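CysQ, sulfite synthesis pathway protein (PDB 3B8B) probably removes the 3'-phosphate of adenosine 3',5'-bisphosphate to give AMP, as a magnesium-dependent phosphatase of the inositol monophosphatase superfamily. Local coordinates at residues P106-K111 against E246-A251; E270-N275 against L279-F284. All coordinates share one frame; numbering follows the deposited sequence. Where two conformers were deposited one is given.

Overall arrangement
The two contacts follow one another along the chain, their centres about 14 Å apart, and helix 246-258 joins them. Contact 1 brings together D108 and D248, two acids of the predicted magnesium site. Contact 2 is mainly apolar packing around L272, with the side chain of N281 about 6 Å from that of D248. E246, at the start of the helix segment, makes two probable hydrogen bonds to contact 2: its OE1 lies 2.7 Å from N275 N, and its own N lies 2.9 Å from L279 O. One turn on, T249 CG2 packs against F284 CE2 at 3.6 Å. Both segments of contact 2 therefore meet the helix that presents D248.

Contact 1. Residues P106-K111 against E246-A251; sequences PLDGTK and EWDTAA. With SO4 (sulfate ion), chain F.
D108 and D248 bring their CA atoms to 6.7 Å, the nearest backbone approach between the bend of 106-111 and the helical segment 246-251. The contact itself is carboxylate against carboxylate. The two groups are stacked with their planes 29° apart, and D108 OD1 lies 3.2 Å from D248 OD1. Both atoms are acceptors, so neither bonds the other. A water lies 2.7 Å from both D108 OD1 and D248 OD2, placed to donate to each, though other acceptors nearby compete for its protons. D108 reaches across because its CG is anti to the backbone N (chi1 -174°), while its OD2 is held by a hydrogen bond to S223. D105 adds a third carboxylate beside the pair. Such an acidic cluster is consistent with the predicted two-magnesium site. D105-P106-L107-D108-G109-T110 is the DPxDGT signature of the inositol monophosphatase family; G109, at positive phi, is the N-cap of helix 110-114. From that helix K111 extends its chain to a sulfate, probably from the crystallisation liquor, which K115 and the backbone of H197 also bind; K111 NZ hydrogen-bonds sulfate O3, at a modelled separation so short that its exact length is doubtful. P106 and L107 pack on helix 59-75, W247 on I103 of strand 100-108, and D108 and A250 on strand 121-128, which both segments thus touch.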
loop_
_atom_site.group_PDB
_atom_site.type_symbol
_atom_site.label_atom_id
_atom_site.label_comp_id
_atom_site.label_asym_id
_atom_site.label_seq_id
_atom_site.Cartn_x
_atom_site.Cartn_y
_atom_site.Cartn_z
ATOM N N PRO A 106 -1.862 1.408 9.217
ATOM C CA PRO A 106 -2.927 2.431 9.180
ATOM C C PRO A 106 -2.491 3.771 8.601
ATOM O O PRO A 106 -3.324 4.516 8.080
ATOM C CB PRO A 106 -3.322 2.587 10.664
ATOM C CG PRO A 106 -2.868 1.309 11.302
ATOM C CD PRO A 106 -1.597 0.958 10.591
ATOM N N LEU A 107 -1.201 4.085 8.676
ATOM C CA LEU A 107 -0.712 5.387 8.215
ATOM C C LEU A 107 0.777 5.231 7.900
ATOM O O LEU A 107 1.642 5.337 8.799
ATOM C CB LEU A 107 -0.951 6.465 9.260
ATOM C CG LEU A 107 -0.787 7.926 8.822
ATOM C CD1 LEU A 107 -1.135 8.879 9.987
ATOM C CD2 LEU A 107 0.565 8.217 8.235
ATOM N N ASP A 108 1.058 4.968 6.634
ATOM C CA ASP A 108 2.441 4.907 6.140
ATOM C C ASP A 108 2.851 6.253 5.546
ATOM O O ASP A 108 2.088 6.885 4.814
ATOM C CB ASP A 108 2.649 3.848 5.076
ATOM C CG ASP A 108 4.126 3.712 4.684
ATOM O OD1 ASP A 108 4.974 3.597 5.601
ATOM O OD2 ASP A 108 4.411 3.839 3.488
ATOM N N GLY A 109 4.088 6.655 5.813
ATOM C CA GLY A 109 4.611 7.916 5.280
ATOM C C GLY A 109 4.686 8.972 6.336
ATOM O O GLY A 109 4.028 10.022 6.289
ATOM N N THR A 110 5.473 8.663 7.360
ATOM C CA THR A 110 5.640 9.527 8.495
ATOM C C THR A 110 6.044 10.951 8.124
ATOM O O THR A 110 5.394 11.918 8.547
ATOM C CB THR A 110 6.702 8.878 9.467
ATOM O OG1 THR A 110 6.107 7.696 10.005
ATOM C CG2 THR A 110 7.091 9.821 10.546
ATOM N N LYS A 111 7.092 11.068 7.324
ATOM C CA LYS A 111 7.588 12.342 6.875
ATOM C C LYS A 111 6.537 13.056 6.002
ATOM O O LYS A 111 6.295 14.252 6.148
ATOM C CB LYS A 111 8.915 12.146 6.146
ATOM C CG LYS A 111 10.049 11.662 7.103
ATOM C CD LYS A 111 11.330 11.287 6.341
ATOM C CE LYS A 111 12.474 10.847 7.279
ATOM N NZ LYS A 111 13.613 10.312 6.451
ATOM N N GLU A 246 6.780 -5.407 6.270
ATOM C CA GLU A 246 5.762 -6.147 5.507
ATOM C C GLU A 246 4.475 -5.370 5.272
ATOM O O GLU A 246 3.904 -5.408 4.195
ATOM C CB GLU A 246 5.397 -7.451 6.180
ATOM C CG GLU A 246 6.466 -8.550 6.093
ATOM C CD GLU A 246 5.968 -9.878 6.611
ATOM O OE1 GLU A 246 4.721 -10.076 6.703
ATOM O OE2 GLU A 246 6.804 -10.759 6.893
ATOM N N TRP A 247 4.015 -4.689 6.311
ATOM C CA TRP A 247 2.759 -3.939 6.236
ATOM C C TRP A 247 2.800 -2.749 5.292
ATOM O O TRP A 247 1.755 -2.239 4.902
ATOM C CB TRP A 247 2.268 -3.517 7.631
ATOM C CG TRP A 247 3.250 -2.985 8.567
ATOM C CD1 TRP A 247 4.002 -1.829 8.458
ATOM C CD2 TRP A 247 3.603 -3.575 9.807
ATOM N NE1 TRP A 247 4.806 -1.700 9.577
ATOM C CE2 TRP A 247 4.567 -2.750 10.415
ATOM C CE3 TRP A 247 3.179 -4.722 10.477
ATOM C CZ2 TRP A 247 5.125 -3.055 11.655
ATOM C CZ3 TRP A 247 3.738 -5.024 11.707
ATOM C CH2 TRP A 247 4.702 -4.195 12.273
ATOM N N ASP A 248 3.995 -2.285 4.900
ATOM C CA ASP A 248 4.065 -1.217 3.929
ATOM C C ASP A 248 4.120 -1.660 2.477
ATOM O O ASP A 248 3.996 -0.835 1.583
ATOM C CB ASP A 248 5.166 -0.272 4.308
ATOM C CG ASP A 248 4.847 0.406 5.621
ATOM O OD1 ASP A 248 3.629 0.737 5.836
ATOM O OD2 ASP A 248 5.732 0.537 6.454
ATOM N N THR A 249 4.348 -2.956 2.260
ATOM C CA THR A 249 4.359 -3.481 0.912
ATOM C C THR A 249 3.199 -4.417 0.558
ATOM O O THR A 249 2.873 -4.558 -0.619
ATOM C CB THR A 249 5.676 -4.220 0.584
ATOM O OG1 THR A 249 5.867 -5.337 1.437
ATOM C CG2 THR A 249 6.900 -3.246 0.689
ATOM N N ALA A 250 2.614 -5.083 1.549
ATOM C CA ALA A 250 1.687 -6.163 1.266
ATOM C C ALA A 250 0.510 -5.709 0.401
ATOM O O ALA A 250 0.172 -6.362 -0.597
ATOM C CB ALA A 250 1.198 -6.811 2.593
ATOM N N ALA A 251 -0.113 -4.598 0.773
ATOM C CA ALA A 251 -1.271 -4.134 0.028
ATOM C C ALA A 251 -0.904 -3.804 -1.424
ATOM O O ALA A 251 -1.568 -4.251 -2.364
ATOM C CB ALA A 251 -1.925 -2.918 0.734
HETATM S S SO4 F . 14.822 13.032 4.628
HETATM O O1 SO4 F . 13.974 13.565 5.696
HETATM O O2 SO4 F . 16.220 13.376 4.876
HETATM O O3 SO4 F . 14.697 11.579 4.593
HETATM O O4 SO4 F . 14.415 13.614 3.348
HETATM O O HOH W 1 5.395 2.647 8.067
#

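Contact 2. Residues E270-N275 against L279-F284; sequences EPLRYN and LLNPWF
L272 drops its two methyls onto three residues of 279-284. CD2 meets the P282 ring, 3.7 Å from P282 CD, the two side chains sliding past each other in opposite directions. CD1 lies 3.9 Å from F284 CB and reaches the N281 side chain, where N281 CG is also 3.9 Å away; leucine and asparagine cross at about a right angle. F284 holds its CG between the backbone N and the carbonyl carbon (chi1 67°), which carries the ring away from 270-275, edge-to-face with Y238. With an alanine here in place of L272, both methyls go, and a gap is likely to open between P282, N281 and F284, with part of the apolar packing against F284 CB lost. Farther out, the L272 backbone bonds to V263, and the side chains of both L272 and F284 pack on V263. Y274, whose ring passes near N281, is fixed through its OH, which is hydrogen-bonded with H253 ND1 and T249 OG1 of helix 246-258. This is plain core packing: the irregular connection between antiparallel strands 261-265 and 280-288 folds back over the start of the latter, in the C-terminal antiparallel sheet of this phosphatase.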
loop_
_atom_site.group_PDB
_atom_site.type_symbol
_atom_site.label_atom_id
_atom_site.label_comp_id
_atom_site.label_asym_id
_atom_site.label_seq_id
_atom_site.Cartn_x
_atom_site.Cartn_y
_atom_site.Cartn_z
ATOM N N GLU A 270 12.107 -14.871 -6.533
ATOM C CA GLU A 270 10.982 -15.078 -5.630
ATOM C C GLU A 270 10.378 -13.741 -5.212
ATOM O O GLU A 270 11.105 -12.791 -4.930
ATOM C CB GLU A 270 11.404 -15.851 -4.373
ATOM C CG GLU A 270 11.696 -17.351 -4.599
ATOM C CD GLU A 270 13.016 -17.620 -5.299
ATOM O OE1 GLU A 270 14.000 -16.881 -5.074
ATOM O OE2 GLU A 270 13.082 -18.612 -6.063
ATOM N N PRO A 271 9.038 -13.662 -5.188
ATOM C CA PRO A 271 8.433 -12.458 -4.624
ATOM C C PRO A 271 8.699 -12.288 -3.128
ATOM O O PRO A 271 9.076 -13.256 -2.436
ATOM C CB PRO A 271 6.934 -12.652 -4.864
ATOM C CG PRO A 271 6.840 -13.724 -5.870
ATOM C CD PRO A 271 8.015 -14.589 -5.709
ATOM N N LEU A 272 8.493 -11.066 -2.627
ATOM C CA LEU A 272 8.461 -10.875 -1.167
ATOM C C LEU A 272 7.459 -11.851 -0.551
ATOM O O LEU A 272 6.401 -12.097 -1.133
ATOM C CB LEU A 272 8.027 -9.478 -0.814
ATOM C CG LEU A 272 8.964 -8.298 -1.066
ATOM C CD1 LEU A 272 8.257 -6.962 -0.656
ATOM C CD2 LEU A 272 10.259 -8.478 -0.316
ATOM N N ARG A 273 7.809 -12.395 0.611
ATOM C CA ARG A 273 6.933 -13.317 1.356
ATOM C C ARG A 273 6.510 -12.664 2.657
ATOM O O ARG A 273 7.194 -11.784 3.168
ATOM C CB ARG A 273 7.668 -14.628 1.667
ATOM C CG ARG A 273 8.212 -15.360 0.460
ATOM C CD ARG A 273 7.175 -15.463 -0.642
ATOM N NE ARG A 273 7.546 -16.371 -1.730
ATOM C CZ ARG A 273 6.730 -16.654 -2.749
ATOM N NH1 ARG A 273 5.516 -16.109 -2.811
ATOM N NH2 ARG A 273 7.122 -17.503 -3.704
ATOM N N TYR A 274 5.388 -13.125 3.210
ATOM C CA TYR A 274 4.762 -12.454 4.339
ATOM C C TYR A 274 4.479 -13.383 5.514
ATOM O O TYR A 274 4.581 -14.621 5.400
ATOM C CB TYR A 274 3.491 -11.728 3.889
ATOM C CG TYR A 274 3.808 -10.663 2.863
ATOM C CD1 TYR A 274 3.912 -10.972 1.511
ATOM C CD2 TYR A 274 4.093 -9.353 3.254
ATOM C CE1 TYR A 274 4.268 -9.991 0.558
ATOM C CE2 TYR A 274 4.439 -8.388 2.324
ATOM C CZ TYR A 274 4.542 -8.704 0.981
ATOM O OH TYR A 274 4.899 -7.700 0.080
ATOM N N ASN A 275 4.174 -12.748 6.646
ATOM C CA ASN A 275 4.003 -13.392 7.936
ATOM C C ASN A 275 5.270 -14.134 8.339
ATOM O O ASN A 275 5.231 -15.219 8.927
ATOM C CB ASN A 275 2.790 -14.321 7.963
ATOM C CG ASN A 275 2.336 -14.624 9.396
ATOM O OD1 ASN A 275 2.544 -13.808 10.292
ATOM N ND2 ASN A 275 1.686 -15.759 9.593
ATOM N N LEU A 279 9.483 -9.321 10.501
ATOM C CA LEU A 279 8.596 -8.531 9.648
ATOM C C LEU A 279 9.281 -7.480 8.738
ATOM O O LEU A 279 8.635 -6.821 7.914
ATOM C CB LEU A 279 7.502 -7.878 10.504
ATOM C CG LEU A 279 6.567 -8.887 11.187
ATOM C CD1 LEU A 279 5.600 -8.118 12.122
ATOM C CD2 LEU A 279 5.778 -9.755 10.167
ATOM N N LEU A 280 10.606 -7.333 8.850
ATOM C CA LEU A 280 11.356 -6.603 7.842
ATOM C C LEU A 280 11.273 -7.336 6.514
ATOM O O LEU A 280 11.415 -8.565 6.478
ATOM C CB LEU A 280 12.847 -6.505 8.218
ATOM C CG LEU A 280 13.213 -5.415 9.216
ATOM C CD1 LEU A 280 14.562 -5.688 9.899
ATOM C CD2 LEU A 280 13.220 -4.076 8.526
ATOM N N ASN A 281 11.062 -6.569 5.452
ATOM C CA ASN A 281 11.273 -7.038 4.079
ATOM C C ASN A 281 12.761 -6.938 3.773
ATOM O O ASN A 281 13.395 -5.942 4.159
ATOM C CB ASN A 281 10.574 -6.155 3.031
ATOM C CG ASN A 281 9.050 -6.151 3.111
ATOM O OD1 ASN A 281 8.402 -5.063 2.998
ATOM N ND2 ASN A 281 8.464 -7.307 3.242
ATOM N N PRO A 282 13.272 -7.847 2.929
ATOM C CA PRO A 282 14.544 -7.562 2.246
ATOM C C PRO A 282 14.359 -6.489 1.182
ATOM O O PRO A 282 13.226 -6.017 0.939
ATOM C CB PRO A 282 14.888 -8.895 1.573
ATOM C CG PRO A 282 13.566 -9.504 1.270
ATOM C CD PRO A 282 12.663 -9.104 2.459
ATOM N N TRP A 283 15.450 -6.136 0.503
ATOM C CA TRP A 283 15.385 -5.287 -0.664
ATOM C C TRP A 283 14.368 -5.845 -1.647
ATOM O O TRP A 283 14.300 -7.063 -1.823
ATOM C CB TRP A 283 16.717 -5.261 -1.373
ATOM C CG TRP A 283 17.825 -4.606 -0.618
ATOM C CD1 TRP A 283 17.733 -3.913 0.537
ATOM C CD2 TRP A 283 19.183 -4.513 -1.043
ATOM N NE1 TRP A 283 18.979 -3.405 0.883
ATOM C CE2 TRP A 283 19.881 -3.775 -0.073
ATOM C CE3 TRP A 283 19.872 -4.991 -2.144
ATOM C CZ2 TRP A 283 21.252 -3.499 -0.180
ATOM C CZ3 TRP A 283 21.233 -4.708 -2.259
ATOM C CH2 TRP A 283 21.903 -3.990 -1.273
ATOM N N PHE A 284 13.625 -4.959 -2.309
ATOM C CA PHE A 284 12.668 -5.400 -3.335
ATOM C C PHE A 284 12.719 -4.537 -4.586
ATOM O O PHE A 284 13.274 -3.434 -4.571
ATOM C CB PHE A 284 11.241 -5.484 -2.764
ATOM C CG PHE A 284 10.638 -4.165 -2.384
ATOM C CD1 PHE A 284 10.029 -3.373 -3.343
ATOM C CD2 PHE A 284 10.656 -3.703 -1.064
ATOM C CE1 PHE A 284 9.465 -2.182 -3.023
ATOM C CE2 PHE A 284 10.081 -2.491 -0.741
ATOM C CZ PHE A 284 9.471 -1.734 -1.721
#